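Side-chain contacts in activated BY transcription factor SSRB (Salmonella enterica, PDB 2WNW), which is a glycosyl hydrolase family 30 protein that combines a TIM-barrel domain with a beta-sandwich domain: residues A[350-355]-A[361-366]; A[74-79]-A[331-336]; A[311-316]-A[368-373]. All coordinates share one frame; numbering follows the deposited sequence.

Contact 1: residues A[350-355]-A[361-366]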
loop_
_atom_site.group_PDB
_atom_site.type_symbol
_atom_site.label_atom_id
_atom_site.label_comp_id
_atom_site.label_asym_id
_atom_site.label_seq_id
_atom_site.Cartn_x
_atom_site.Cartn_y
_atom_site.Cartn_z
ATOM N N ALA A 350 -17.526 13.388 18.334
ATOM C CA ALA A 350 -16.300 13.176 19.103
ATOM C C ALA A 350 -16.489 11.765 19.654
ATOM O O ALA A 350 -17.624 11.343 19.897
ATOM C CB ALA A 350 -16.180 14.194 20.243
ATOM N N PRO A 351 -15.396 11.009 19.846
ATOM C CA PRO A 351 -15.535 9.642 20.364
ATOM C C PRO A 351 -16.374 9.541 21.629
ATOM O O PRO A 351 -17.022 8.523 21.871
ATOM C CB PRO A 351 -14.087 9.200 20.562
ATOM C CG PRO A 351 -13.386 9.912 19.430
ATOM C CD PRO A 351 -13.990 11.306 19.518
ATOM N N ILE A 352 -16.345 10.590 22.444
ATOM C CA ILE A 352 -17.151 10.618 23.654
ATOM C C ILE A 352 -17.937 11.917 23.656
ATOM O O ILE A 352 -17.392 12.989 23.387
ATOM C CB ILE A 352 -16.293 10.539 24.944
ATOM C CG1 ILE A 352 -15.612 9.173 25.030
ATOM C CG2 ILE A 352 -17.180 10.748 26.176
ATOM C CD1 ILE A 352 -14.848 8.944 26.324
ATOM N N GLN A 353 -19.232 11.811 23.923
ATOM C CA GLN A 353 -20.087 12.983 23.978
ATOM C C GLN A 353 -20.810 12.987 25.314
ATOM O O GLN A 353 -21.061 11.931 25.900
ATOM C CB GLN A 353 -21.060 12.990 22.796
ATOM C CG GLN A 353 -20.366 13.376 21.489
ATOM C CD GLN A 353 -21.286 13.338 20.288
ATOM O OE1 GLN A 353 -21.580 12.270 19.748
ATOM N NE2 GLN A 353 -21.755 14.507 19.866
ATOM N N TYR A 354 -21.127 14.179 25.802
ATOM C CA TYR A 354 -21.765 14.308 27.101
ATOM C C TYR A 354 -23.031 15.158 27.124
ATOM O O TYR A 354 -23.083 16.247 26.552
ATOM C CB TYR A 354 -20.738 14.859 28.098
ATOM C CG TYR A 354 -21.291 15.160 29.468
ATOM C CD1 TYR A 354 -21.539 16.471 29.865
ATOM C CD2 TYR A 354 -21.562 14.132 30.373
ATOM C CE1 TYR A 354 -22.040 16.758 31.131
ATOM C CE2 TYR A 354 -22.065 14.408 31.644
ATOM C CZ TYR A 354 -22.299 15.720 32.013
ATOM O OH TYR A 354 -22.790 16.002 33.266
ATOM N N ASP A 355 -24.047 14.633 27.798
ATOM C CA ASP A 355 -25.332 15.304 27.948
ATOM C C ASP A 355 -25.412 15.824 29.381
ATOM O O ASP A 355 -25.625 15.060 30.325
ATOM C CB ASP A 355 -26.458 14.310 27.652
ATOM C CG ASP A 355 -27.803 14.762 28.181
ATOM O OD1 ASP A 355 -28.081 15.982 28.187
ATOM O OD2 ASP A 355 -28.591 13.880 28.580
ATOM N N LEU A 361 -22.845 10.162 29.906
ATOM C CA LEU A 361 -21.659 10.066 29.060
ATOM C C LEU A 361 -21.936 9.004 27.994
ATOM O O LEU A 361 -22.468 7.938 28.302
ATOM C CB LEU A 361 -20.459 9.652 29.921
ATOM C CG LEU A 361 -19.039 9.948 29.445
ATOM C CD1 LEU A 361 -18.870 11.441 29.261
ATOM C CD2 LEU A 361 -18.037 9.439 30.468
ATOM N N ARG A 362 -21.574 9.291 26.747
ATOM C CA ARG A 362 -21.811 8.362 25.642
ATOM C C ARG A 362 -20.553 8.083 24.818
ATOM O O ARG A 362 -19.852 9.010 24.407
ATOM C CB ARG A 362 -22.899 8.934 24.731
ATOM C CG ARG A 362 -23.043 8.258 23.381
ATOM C CD ARG A 362 -23.344 9.297 22.307
ATOM N NE ARG A 362 -24.455 10.168 22.683
ATOM C CZ ARG A 362 -24.753 11.311 22.073
ATOM N NH1 ARG A 362 -24.019 11.732 21.051
ATOM N NH2 ARG A 362 -25.786 12.036 22.481
ATOM N N ARG A 363 -20.276 6.804 24.577
ATOM C CA ARG A 363 -19.115 6.405 23.786
ATOM C C ARG A 363 -19.549 5.932 22.403
ATOM O O ARG A 363 -20.278 4.944 22.274
ATOM C CB ARG A 363 -18.348 5.282 24.488
ATOM C CG ARG A 363 -17.459 5.752 25.625
ATOM C CD ARG A 363 -16.829 4.579 26.343
ATOM N NE ARG A 363 -17.826 3.808 27.079
ATOM C CZ ARG A 363 -17.573 2.659 27.696
ATOM N NH1 ARG A 363 -16.350 2.144 27.667
ATOM N NH2 ARG A 363 -18.543 2.026 28.343
ATOM N N ASN A 364 -19.101 6.640 21.371
ATOM C CA ASN A 364 -19.444 6.286 19.999
ATOM C C ASN A 364 -18.553 5.162 19.479
ATOM O O ASN A 364 -17.551 4.819 20.106
ATOM C CB ASN A 364 -19.329 7.521 19.103
ATOM C CG ASN A 364 -20.390 8.559 19.417
ATOM O OD1 ASN A 364 -21.582 8.255 19.409
ATOM N ND2 ASN A 364 -19.963 9.789 19.700
ATOM N N HIS A 365 -18.918 4.587 18.335
ATOM C CA HIS A 365 -18.138 3.497 17.752
ATOM C C HIS A 365 -16.662 3.866 17.603
ATOM O O HIS A 365 -15.781 3.035 17.828
ATOM C CB HIS A 365 -18.702 3.105 16.378
ATOM C CG HIS A 365 -19.906 2.211 16.441
ATOM N ND1 HIS A 365 -20.864 2.315 17.427
ATOM C CD2 HIS A 365 -20.326 1.224 15.614
ATOM C CE1 HIS A 365 -21.822 1.433 17.202
ATOM N NE2 HIS A 365 -21.520 0.758 16.109
ATOM N N SER A 366 -16.397 5.108 17.217
ATOM C CA SER A 366 -15.024 5.568 17.024
ATOM C C SER A 366 -14.153 5.381 18.267
ATOM O O SER A 366 -12.967 5.088 18.152
ATOM C CB SER A 366 -15.018 7.038 16.600
ATOM O OG SER A 366 -15.646 7.846 17.578
#

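Contact 2: residues A[74-79]-A[331-336]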
loop_
_atom_site.group_PDB
_atom_site.type_symbol
_atom_site.label_atom_id
_atom_site.label_comp_id
_atom_site.label_asym_id
_atom_site.label_seq_id
_atom_site.Cartn_x
_atom_site.Cartn_y
_atom_site.Cartn_z
ATOM N N LEU A 74 -11.382 6.689 31.516
ATOM C CA LEU A 74 -11.656 6.048 30.235
ATOM C C LEU A 74 -10.607 6.382 29.182
ATOM O O LEU A 74 -10.199 5.528 28.399
ATOM C CB LEU A 74 -13.030 6.490 29.726
ATOM C CG LEU A 74 -14.221 5.524 29.722
ATOM C CD1 LEU A 74 -13.956 4.292 30.563
ATOM C CD2 LEU A 74 -15.439 6.282 30.209
ATOM N N TYR A 75 -10.177 7.635 29.173
ATOM C CA TYR A 75 -9.208 8.106 28.197
ATOM C C TYR A 75 -7.748 8.045 28.627
ATOM O O TYR A 75 -6.881 7.675 27.835
ATOM C CB TYR A 75 -9.536 9.550 27.823
ATOM C CG TYR A 75 -10.384 9.737 26.584
ATOM C CD1 TYR A 75 -11.356 10.739 26.537
ATOM C CD2 TYR A 75 -10.158 8.983 25.429
ATOM C CE1 TYR A 75 -12.073 10.997 25.376
ATOM C CE2 TYR A 75 -10.875 9.235 24.251
ATOM C CZ TYR A 75 -11.827 10.248 24.235
ATOM O OH TYR A 75 -12.509 10.547 23.078
ATOM N N PHE A 76 -7.474 8.394 29.880
ATOM C CA PHE A 76 -6.093 8.450 30.333
ATOM C C PHE A 76 -5.581 7.415 31.322
ATOM O O PHE A 76 -4.408 7.441 31.692
ATOM C CB PHE A 76 -5.827 9.863 30.839
ATOM C CG PHE A 76 -6.276 10.921 29.875
ATOM C CD1 PHE A 76 -7.498 11.564 30.043
ATOM C CD2 PHE A 76 -5.514 11.213 28.748
ATOM C CE1 PHE A 76 -7.957 12.479 29.100
ATOM C CE2 PHE A 76 -5.967 12.128 27.798
ATOM C CZ PHE A 76 -7.188 12.759 27.973
ATOM N N SER A 77 -6.446 6.503 31.745
ATOM C CA SER A 77 -6.025 5.450 32.661
ATOM C C SER A 77 -5.163 4.469 31.878
ATOM O O SER A 77 -5.463 4.155 30.725
ATOM C CB SER A 77 -7.239 4.713 33.231
ATOM O OG SER A 77 -6.851 3.486 33.827
ATOM N N ALA A 78 -4.092 3.992 32.502
ATOM C CA ALA A 78 -3.198 3.041 31.859
ATOM C C ALA A 78 -3.921 1.722 31.599
ATOM O O ALA A 78 -3.491 0.921 30.767
ATOM C CB ALA A 78 -1.976 2.804 32.735
ATOM N N GLN A 79 -5.020 1.501 32.315
ATOM C CA GLN A 79 -5.805 0.283 32.157
ATOM C C GLN A 79 -6.947 0.466 31.162
ATOM O O GLN A 79 -7.683 -0.476 30.871
ATOM C CB GLN A 79 -6.359 -0.177 33.508
ATOM C CG GLN A 79 -5.285 -0.683 34.460
ATOM C CD GLN A 79 -4.397 0.431 34.984
ATOM O OE1 GLN A 79 -3.203 0.231 35.216
ATOM N NE2 GLN A 79 -4.980 1.608 35.189
ATOM N N TRP A 331 -9.232 14.510 16.846
ATOM C CA TRP A 331 -9.618 15.903 17.064
ATOM C C TRP A 331 -10.263 15.933 18.457
ATOM O O TRP A 331 -9.839 15.182 19.340
ATOM C CB TRP A 331 -10.598 16.336 15.965
ATOM C CG TRP A 331 -10.926 17.820 15.860
ATOM C CD1 TRP A 331 -11.983 18.359 15.182
ATOM C CD2 TRP A 331 -10.199 18.934 16.416
ATOM N NE1 TRP A 331 -11.965 19.729 15.281
ATOM C CE2 TRP A 331 -10.885 20.112 16.031
ATOM C CE3 TRP A 331 -9.041 19.055 17.201
ATOM C CZ2 TRP A 331 -10.452 21.394 16.404
ATOM C CZ3 TRP A 331 -8.608 20.334 17.574
ATOM C CH2 TRP A 331 -9.317 21.485 17.174
ATOM N N ASN A 332 -11.282 16.769 18.662
ATOM C CA ASN A 332 -11.937 16.872 19.976
ATOM C C ASN A 332 -12.119 15.544 20.713
ATOM O O ASN A 332 -12.722 14.611 20.192
ATOM C CB ASN A 332 -13.318 17.521 19.847
ATOM C CG ASN A 332 -13.267 18.881 19.201
ATOM O OD1 ASN A 332 -12.904 19.877 19.837
ATOM N ND2 ASN A 332 -13.629 18.933 17.923
ATOM N N LEU A 333 -11.607 15.477 21.939
ATOM C CA LEU A 333 -11.733 14.284 22.772
ATOM C C LEU A 333 -13.175 14.126 23.214
ATOM O O LEU A 333 -13.684 13.010 23.370
ATOM C CB LEU A 333 -10.920 14.432 24.057
ATOM C CG LEU A 333 -9.402 14.378 24.103
ATOM C CD1 LEU A 333 -8.930 15.003 25.410
ATOM C CD2 LEU A 333 -8.944 12.943 23.994
ATOM N N LEU A 334 -13.816 15.269 23.427
ATOM C CA LEU A 334 -15.168 15.314 23.954
ATOM C C LEU A 334 -15.955 16.509 23.438
ATOM O O LEU A 334 -15.391 17.574 23.210
ATOM C CB LEU A 334 -15.063 15.400 25.481
ATOM C CG LEU A 334 -16.259 15.857 26.314
ATOM C CD1 LEU A 334 -17.239 14.707 26.439
ATOM C CD2 LEU A 334 -15.780 16.309 27.698
ATOM N N LEU A 335 -17.262 16.327 23.272
ATOM C CA LEU A 335 -18.145 17.397 22.816
ATOM C C LEU A 335 -19.529 17.166 23.419
ATOM O O LEU A 335 -19.784 16.107 23.992
ATOM C CB LEU A 335 -18.233 17.409 21.287
ATOM C CG LEU A 335 -16.962 17.817 20.528
ATOM C CD1 LEU A 335 -17.208 17.706 19.031
ATOM C CD2 LEU A 335 -16.576 19.247 20.893
ATOM N N ASN A 336 -20.420 18.146 23.311
ATOM C CA ASN A 336 -21.756 17.953 23.867
ATOM C C ASN A 336 -22.597 17.082 22.935
ATOM O O ASN A 336 -22.135 16.681 21.863
ATOM C CB ASN A 336 -22.436 19.303 24.173
ATOM C CG ASN A 336 -22.680 20.154 22.940
ATOM O OD1 ASN A 336 -22.736 21.384 23.033
ATOM N ND2 ASN A 336 -22.852 19.517 21.795
#

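Contact 3: residues A[311-316]-A[368-373]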
loop_
_atom_site.group_PDB
_atom_site.type_symbol
_atom_site.label_atom_id
_atom_site.label_comp_id
_atom_site.label_asym_id
_atom_site.label_seq_id
_atom_site.Cartn_x
_atom_site.Cartn_y
_atom_site.Cartn_z
ATOM N N HIS A 311 -15.633 2.711 10.330
ATOM C CA HIS A 311 -14.794 2.463 9.165
ATOM C C HIS A 311 -13.797 3.585 8.908
ATOM O O HIS A 311 -12.622 3.333 8.671
ATOM C CB HIS A 311 -15.643 2.299 7.905
ATOM C CG HIS A 311 -14.836 2.282 6.646
ATOM N ND1 HIS A 311 -14.101 1.186 6.247
ATOM C CD2 HIS A 311 -14.595 3.250 5.729
ATOM C CE1 HIS A 311 -13.440 1.482 5.141
ATOM N NE2 HIS A 311 -13.722 2.728 4.807
ATOM N N THR A 312 -14.273 4.827 8.929
ATOM C CA THR A 312 -13.393 5.962 8.663
ATOM C C THR A 312 -12.167 5.981 9.571
ATOM O O THR A 312 -11.045 6.141 9.093
ATOM C CB THR A 312 -14.165 7.297 8.786
ATOM O OG1 THR A 312 -15.182 7.342 7.775
ATOM C CG2 THR A 312 -13.233 8.489 8.613
ATOM N N TYR A 313 -12.375 5.802 10.872
ATOM C CA TYR A 313 -11.260 5.809 11.810
ATOM C C TYR A 313 -10.306 4.639 11.601
ATOM O O TYR A 313 -9.094 4.834 11.472
ATOM C CB TYR A 313 -11.766 5.795 13.262
ATOM C CG TYR A 313 -12.030 7.171 13.838
ATOM C CD1 TYR A 313 -13.229 7.843 13.587
ATOM C CD2 TYR A 313 -11.059 7.818 14.605
ATOM C CE1 TYR A 313 -13.450 9.133 14.088
ATOM C CE2 TYR A 313 -11.267 9.103 15.105
ATOM C CZ TYR A 313 -12.461 9.753 14.845
ATOM O OH TYR A 313 -12.652 11.022 15.335
ATOM N N LEU A 314 -10.843 3.422 11.567
ATOM C CA LEU A 314 -9.998 2.243 11.393
ATOM C C LEU A 314 -9.263 2.218 10.059
ATOM O O LEU A 314 -8.071 1.920 10.009
ATOM C CB LEU A 314 -10.827 0.964 11.551
ATOM C CG LEU A 314 -11.288 0.649 12.977
ATOM C CD1 LEU A 314 -12.266 -0.519 12.949
ATOM C CD2 LEU A 314 -10.078 0.322 13.853
ATOM N N HIS A 315 -9.973 2.535 8.981
ATOM C CA HIS A 315 -9.377 2.532 7.650
ATOM C C HIS A 315 -8.220 3.519 7.533
ATOM O O HIS A 315 -7.163 3.181 7.000
ATOM C CB HIS A 315 -10.441 2.859 6.596
ATOM C CG HIS A 315 -9.913 2.902 5.194
ATOM N ND1 HIS A 315 -9.538 1.770 4.503
ATOM C CD2 HIS A 315 -9.685 3.945 4.359
ATOM C CE1 HIS A 315 -9.099 2.112 3.305
ATOM N NE2 HIS A 315 -9.178 3.427 3.191
ATOM N N ASP A 316 -8.404 4.738 8.033
ATOM C CA ASP A 316 -7.334 5.719 7.932
ATOM C C ASP A 316 -6.161 5.388 8.845
ATOM O O ASP A 316 -5.002 5.520 8.447
ATOM C CB ASP A 316 -7.855 7.127 8.237
ATOM C CG ASP A 316 -6.923 8.204 7.716
ATOM O OD1 ASP A 316 -6.153 8.784 8.513
ATOM O OD2 ASP A 316 -6.946 8.446 6.495
ATOM N N TYR A 368 -14.238 2.958 20.418
ATOM C CA TYR A 368 -13.794 1.565 20.444
ATOM C C TYR A 368 -12.826 1.277 19.302
ATOM O O TYR A 368 -11.902 0.483 19.455
ATOM C CB TYR A 368 -14.986 0.606 20.367
ATOM C CG TYR A 368 -15.968 0.784 21.499
ATOM C CD1 TYR A 368 -17.102 1.580 21.345
ATOM C CD2 TYR A 368 -15.738 0.193 22.742
ATOM C CE1 TYR A 368 -17.983 1.787 22.401
ATOM C CE2 TYR A 368 -16.614 0.395 23.807
ATOM C CZ TYR A 368 -17.731 1.193 23.630
ATOM O OH TYR A 368 -18.587 1.414 24.684
ATOM N N GLY A 369 -13.040 1.933 18.162
ATOM C CA GLY A 369 -12.157 1.745 17.025
ATOM C C GLY A 369 -10.750 2.200 17.368
ATOM O O GLY A 369 -9.778 1.494 17.111
ATOM N N ILE A 370 -10.637 3.391 17.944
ATOM C CA ILE A 370 -9.335 3.920 18.339
ATOM C C ILE A 370 -8.737 2.969 19.375
ATOM O O ILE A 370 -7.535 2.722 19.388
ATOM C CB ILE A 370 -9.483 5.326 18.958
ATOM C CG1 ILE A 370 -9.987 6.307 17.894
ATOM C CG2 ILE A 370 -8.158 5.794 19.536
ATOM C CD1 ILE A 370 -10.336 7.678 18.446
ATOM N N GLY A 371 -9.603 2.428 20.227
ATOM C CA GLY A 371 -9.171 1.515 21.273
ATOM C C GLY A 371 -8.423 0.277 20.811
ATOM O O GLY A 371 -7.538 -0.206 21.518
ATOM N N HIS A 372 -8.773 -0.253 19.642
ATOM C CA HIS A 372 -8.086 -1.436 19.138
ATOM C C HIS A 372 -6.598 -1.156 18.976
ATOM O O HIS A 372 -5.788 -2.086 18.923
ATOM C CB HIS A 372 -8.708 -1.898 17.814
ATOM C CG HIS A 372 -9.843 -2.856 17.996
ATOM N ND1 HIS A 372 -9.650 -4.203 18.226
ATOM C CD2 HIS A 372 -11.181 -2.653 18.063
ATOM C CE1 HIS A 372 -10.818 -4.786 18.431
ATOM N NE2 HIS A 372 -11.763 -3.868 18.338
ATOM N N PHE A 373 -6.250 0.128 18.905
ATOM C CA PHE A 373 -4.858 0.558 18.782
ATOM C C PHE A 373 -4.262 1.060 20.107
ATOM O O PHE A 373 -3.350 0.455 20.674
ATOM C CB PHE A 373 -4.709 1.717 17.789
ATOM C CG PHE A 373 -4.717 1.312 16.344
ATOM C CD1 PHE A 373 -5.915 1.159 15.658
ATOM C CD2 PHE A 373 -3.521 1.126 15.657
ATOM C CE1 PHE A 373 -5.923 0.829 14.300
ATOM C CE2 PHE A 373 -3.519 0.795 14.300
ATOM C CZ PHE A 373 -4.723 0.648 13.623
#

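Contact 1: residues A[350-355]-A[361-366]
OE1 of Q353 takes two donors, N364 ND2 and, weakly, R362 NH1. The bonds lie on an antiparallel beta hairpin, strands 352-355 and 360-363, in the TIM-barrel part of the chain. N364 ND2 donates to Q353 OE1 at 3.0 Å, with OE1 close to the amide plane of N364. The same N364 ND2 also binds A350 O at 2.8 Å, so the N364 amide bridges a side chain and a backbone carbonyl and its rotation is fixed. The bond from R362 NH1 to OE1 is strongly bent (N-H...O 117°). The guanidinium lies with one face over Q353 CB, its plane nearly perpendicular (82°) to the Q353 amide. NE2 of Q353 is held by N336 O, on strand 332-336.

Q353 and R362 form a hydrogen-bonded pair, Q353 N to R362 O at 2.9 Å and R362 N to Q353 O at 2.8 Å. Just beyond the strands, N364 N donates to P351 O.

The face with I352, Y354, L361 and R363 is packed differently. CG of L361 is anti to the backbone N (chi1 -158°), which turns the isobutyl group back toward the other strand. Helix 65-76 covers this side through Y75, T67 and Q70. R363 lays its CG along I352, while its guanidinium leads away. L361 CD1 sits 3.6 Å from I352 CG2 and 4.0 Å from Y354 CD2.

Contact 2: residues A[74-79]-A[331-336]
One face of the Y75 ring carries L333 CD2, and the edge of the F76 ring meets L333 CD1. The two methyls of one leucine thus touch two neighbouring aromatic rings in different ways. L333 CD2 stands 3.9 Å from the Y75 ring centroid and only 11° off the ring normal, a CH-pi contact over the centre. L333 CD1 lies near the plane of the F76 ring, 3.8 Å from F76 CZ. One face of the F76 ring is also covered near its rim by Y75 CB. L333 has CG anti to its carbonyl carbon (chi1 -72°). This points the branch at the helix, where CD2 goes to Y75 and CD1 to F76.

The Y75 hydroxyl reaches past the leucine side chain to its backbone. Y75 OH donates to L333 O at 2.7 Å, in the carbonyl plane and on a lone pair (C=O...O angle 128°). L333 CB lies 3.9 Å from Y75 CE1, so the tyrosine is held both at its ring and at its polar end. Around the pair, Y75 stacks on Y83 and meets W367, while F76 rests on A130 and L133 of helix 124-133.

Helix 65-76 lies in the chain between barrel strands 48-51 and 85-90. Here its C-terminal end packs on the chain leaving 327-330, the eighth strand. First and last units meet this way where a beta/alpha barrel closes, with L333 against Y75, F76, Y83 and F52.

Contact 3: residues A[311-316]-A[368-373]
The CG1-CD1 arm of I370 meets the CD2-CE2 side of the Y313 ring at a slant, with I370 CD1 3.7 Å from Y313 CE2 and I370 CG1 3.8 Å from Y313 CD2. The isoleucine has CG1 anti to its carbonyl carbon (chi1 -65°) and CD1 extended beyond it (chi2 173°). This straight arm brings the terminal methyl to the tyrosine. The far end of Y313 is polar, and its OH is hydrogen-bonded to D330 OD1 of strand 327-330.

L314 has a similar extended shape, with CG beside the backbone N. L314 CD2 comes over the backbone of the other helix, 3.5 Å from G369 O. L314 and G369 are the closest pair of the two backbones, with CA atoms 6.1 Å apart. L314 CD2 also meets the edge of the F373 ring, 4.2 Å from F373 CE1.

The two short segments run nearly parallel, at 23°, with axes 9.1 Å apart. They belong to helices 305-322 and 365-374 of the TIM-barrel region. L314 and F373 also touch strand 405-411 through Y410 and V408, so the helix pair packs against the beta sandwich. The two segments meet by van der Waals contact of buried side chains, with no directional polar bond between them to fix the pairing.

Overall arrangement
From the N terminus, contact 2 opens at 74-79 and closes at 331-336, a loop spanning most of the barrel. Contact 3 opens within that loop at 311-316 and closes later, at 368-373, so contacts 2 and 3 cross. Contact 1 closes a short hairpin between 350-355 and 361-366; it follows contact 2 and falls inside the span of contact 3. Strands 332-336 and 352-355 are neighbours in one small sheet, where Y354 N meets L335 O and joins contacts 1 and 2. Contacts 1 and 3 share helix 365-374, and S366 packs on Y313. Together they tie helix 65-76, the small sheet of 332-336, 352-355 and 360-363, and helices 305-322 and 365-374.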